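PDB 4OIF: beta-galactosidase from Geobacillus stearothermophilus, which probably hydrolyses terminal non-reducing beta-D-galactose residues from beta-D-galactosides, as a zinc-containing member of glycosyl hydrolase family 42. Local coordinates for residues H544-S549 against T565-Y570. Residues are numbered along the deposited sequence; the frame is centred on the assembly and turned at random.
Sequences HYRGRS and TVEGVY
The guanidinium of Arg-546 meets Glu-567 OE1 and a water at its edge, while Tyr-545 OH lies over one face, toward the rim. The Tyr-545 ring has Arg-546 CG over the rim of one face, set there by chi1 (-58°), and Gly-568 CA at its edge; Tyr-545 CD1 is 3.3 Å from Glu-567 O. The salt bridge, Arg-546 NH1 to Glu-567 OE1, is 2.9 Å and nearly straight (167°), with NH1 above the carboxylate plane and the two planes 64° apart. The water accepts from Arg-546 N and NH1 and donates to Glu-567 O, linking the type I' turn (545-548) to strand 565-570. Glu-567 OE2 is hydrogen-bonded to Ser-583 OG. Replacing Glu-567 with an alanine is likely to leave Arg-546 NH1 and Ser-583 OG without their carboxylate partner. In the antiparallel hydrogen-bonded pair, His-544 N to Val-569 O is 2.8 Å and Val-569 N to His-544 O is 3.0 Å. Strand 565-570 lies between strands 541-545 and 579-586 in the mixed sheet of the trimerisation domain, away from the annotated sites, with a classic bulge at Glu-567 and Gly-568. Helix 600-613 packs Phe-602 and Phe-606 on Tyr-545, and its Glu-609 makes a second salt bridge, to Arg-546 NE.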
loop_
_atom_site.group_PDB
_atom_site.type_symbol
_atom_site.label_atom_id
_atom_site.label_comp_id
_atom_site.label_asym_id
_atom_site.label_seq_id
_atom_site.Cartn_x
_atom_site.Cartn_y
_atom_site.Cartn_z
ATOM N N HIS A 544 -11.664 -17.449 -33.617
ATOM C CA HIS A 544 -11.260 -18.184 -34.798
ATOM C C HIS A 544 -11.167 -17.212 -35.954
ATOM O O HIS A 544 -12.130 -16.484 -36.255
ATOM C CB HIS A 544 -12.236 -19.306 -35.112
ATOM C CG HIS A 544 -11.677 -20.341 -36.032
ATOM N ND1 HIS A 544 -11.828 -20.279 -37.400
ATOM C CD2 HIS A 544 -10.961 -21.460 -35.781
ATOM C CE1 HIS A 544 -11.238 -21.324 -37.952
ATOM N NE2 HIS A 544 -10.701 -22.054 -36.991
ATOM N N TYR A 545 -9.995 -17.209 -36.585
ATOM C CA TYR A 545 -9.653 -16.262 -37.630
ATOM C C TYR A 545 -8.619 -16.891 -38.570
ATOM O O TYR A 545 -7.621 -17.472 -38.118
ATOM C CB TYR A 545 -9.135 -14.961 -37.005
ATOM C CG TYR A 545 -8.473 -14.009 -37.969
ATOM C CD1 TYR A 545 -9.221 -13.106 -38.700
ATOM C CD2 TYR A 545 -7.092 -13.998 -38.128
ATOM C CE1 TYR A 545 -8.619 -12.226 -39.574
ATOM C CE2 TYR A 545 -6.480 -13.121 -38.999
ATOM C CZ TYR A 545 -7.248 -12.240 -39.722
ATOM O OH TYR A 545 -6.647 -11.365 -40.592
ATOM N N ARG A 546 -8.884 -16.792 -39.871
ATOM C CA ARG A 546 -8.053 -17.419 -40.900
ATOM C C ARG A 546 -7.637 -18.834 -40.535
ATOM O O ARG A 546 -6.459 -19.159 -40.598
ATOM C CB ARG A 546 -6.800 -16.589 -41.171
ATOM C CG ARG A 546 -7.070 -15.158 -41.614
ATOM C CD ARG A 546 -7.577 -15.104 -43.032
ATOM N NE ARG A 546 -7.614 -13.742 -43.552
ATOM C CZ ARG A 546 -8.693 -12.963 -43.523
ATOM N NH1 ARG A 546 -9.821 -13.420 -42.996
ATOM N NH2 ARG A 546 -8.644 -11.732 -44.024
ATOM N N GLY A 547 -8.599 -19.657 -40.125
ATOM C CA GLY A 547 -8.349 -21.061 -39.834
ATOM C C GLY A 547 -7.680 -21.392 -38.505
ATOM O O GLY A 547 -7.494 -22.566 -38.168
ATOM N N ARG A 548 -7.315 -20.376 -37.733
ATOM C CA ARG A 548 -6.614 -20.637 -36.480
ATOM C C ARG A 548 -7.444 -20.113 -35.292
ATOM O O ARG A 548 -8.278 -19.226 -35.460
ATOM C CB ARG A 548 -5.219 -19.991 -36.535
ATOM C CG ARG A 548 -4.272 -20.277 -35.372
ATOM C CD ARG A 548 -3.047 -19.354 -35.466
ATOM N NE ARG A 548 -2.054 -19.524 -34.394
ATOM C CZ ARG A 548 -2.258 -19.213 -33.112
ATOM N NH1 ARG A 548 -3.433 -18.749 -32.713
ATOM N NH2 ARG A 548 -1.296 -19.379 -32.214
ATOM N N SER A 549 -7.245 -20.680 -34.105
ATOM C CA SER A 549 -7.768 -20.067 -32.887
ATOM C C SER A 549 -6.713 -19.177 -32.258
ATOM O O SER A 549 -5.540 -19.546 -32.211
ATOM C CB SER A 549 -8.219 -21.122 -31.887
ATOM O OG SER A 549 -9.517 -21.565 -32.204
ATOM N N THR A 565 -17.866 -7.459 -43.533
ATOM C CA THR A 565 -17.568 -8.872 -43.693
ATOM C C THR A 565 -17.053 -9.406 -42.362
ATOM O O THR A 565 -16.215 -8.767 -41.714
ATOM C CB THR A 565 -16.514 -9.094 -44.807
ATOM O OG1 THR A 565 -17.007 -8.559 -46.037
ATOM C CG2 THR A 565 -16.195 -10.549 -44.991
ATOM N N VAL A 566 -17.558 -10.556 -41.938
ATOM C CA VAL A 566 -17.074 -11.162 -40.711
ATOM C C VAL A 566 -15.787 -11.919 -40.977
ATOM O O VAL A 566 -15.784 -12.877 -41.736
ATOM C CB VAL A 566 -18.096 -12.113 -40.111
ATOM C CG1 VAL A 566 -17.522 -12.772 -38.866
ATOM C CG2 VAL A 566 -19.382 -11.357 -39.793
ATOM N N GLU A 567 -14.695 -11.476 -40.360
ATOM C CA GLU A 567 -13.385 -12.077 -40.579
ATOM C C GLU A 567 -13.015 -13.060 -39.490
ATOM O O GLU A 567 -12.278 -14.010 -39.720
ATOM C CB GLU A 567 -12.318 -10.996 -40.666
ATOM C CG GLU A 567 -12.629 -9.926 -41.676
ATOM C CD GLU A 567 -12.362 -10.382 -43.089
ATOM O OE1 GLU A 567 -12.026 -11.568 -43.283
ATOM O OE2 GLU A 567 -12.482 -9.555 -44.011
ATOM N N GLY A 568 -13.524 -12.828 -38.291
ATOM C CA GLY A 568 -13.234 -13.737 -37.199
ATOM C C GLY A 568 -14.379 -13.750 -36.225
ATOM O O GLY A 568 -15.106 -12.752 -36.121
ATOM N N VAL A 569 -14.541 -14.863 -35.513
ATOM C CA VAL A 569 -15.644 -14.990 -34.551
ATOM C C VAL A 569 -15.163 -15.484 -33.201
ATOM O O VAL A 569 -14.147 -16.175 -33.125
ATOM C CB VAL A 569 -16.752 -15.964 -35.056
ATOM C CG1 VAL A 569 -17.279 -15.518 -36.390
ATOM C CG2 VAL A 569 -16.233 -17.402 -35.129
ATOM N N TYR A 570 -15.894 -15.141 -32.138
ATOM C CA TYR A 570 -15.592 -15.670 -30.801
ATOM C C TYR A 570 -15.943 -17.150 -30.762
ATOM O O TYR A 570 -16.748 -17.605 -31.564
ATOM C CB TYR A 570 -16.362 -14.909 -29.714
ATOM C CG TYR A 570 -16.100 -13.416 -29.703
ATOM C CD1 TYR A 570 -14.898 -12.904 -29.205
ATOM C CD2 TYR A 570 -17.048 -12.521 -30.188
ATOM C CE1 TYR A 570 -14.648 -11.549 -29.197
ATOM C CE2 TYR A 570 -16.806 -11.163 -30.179
ATOM C CZ TYR A 570 -15.608 -10.681 -29.681
ATOM O OH TYR A 570 -15.362 -9.333 -29.671
HETATM O O HOH W 1 -10.772 -15.520 -41.558
#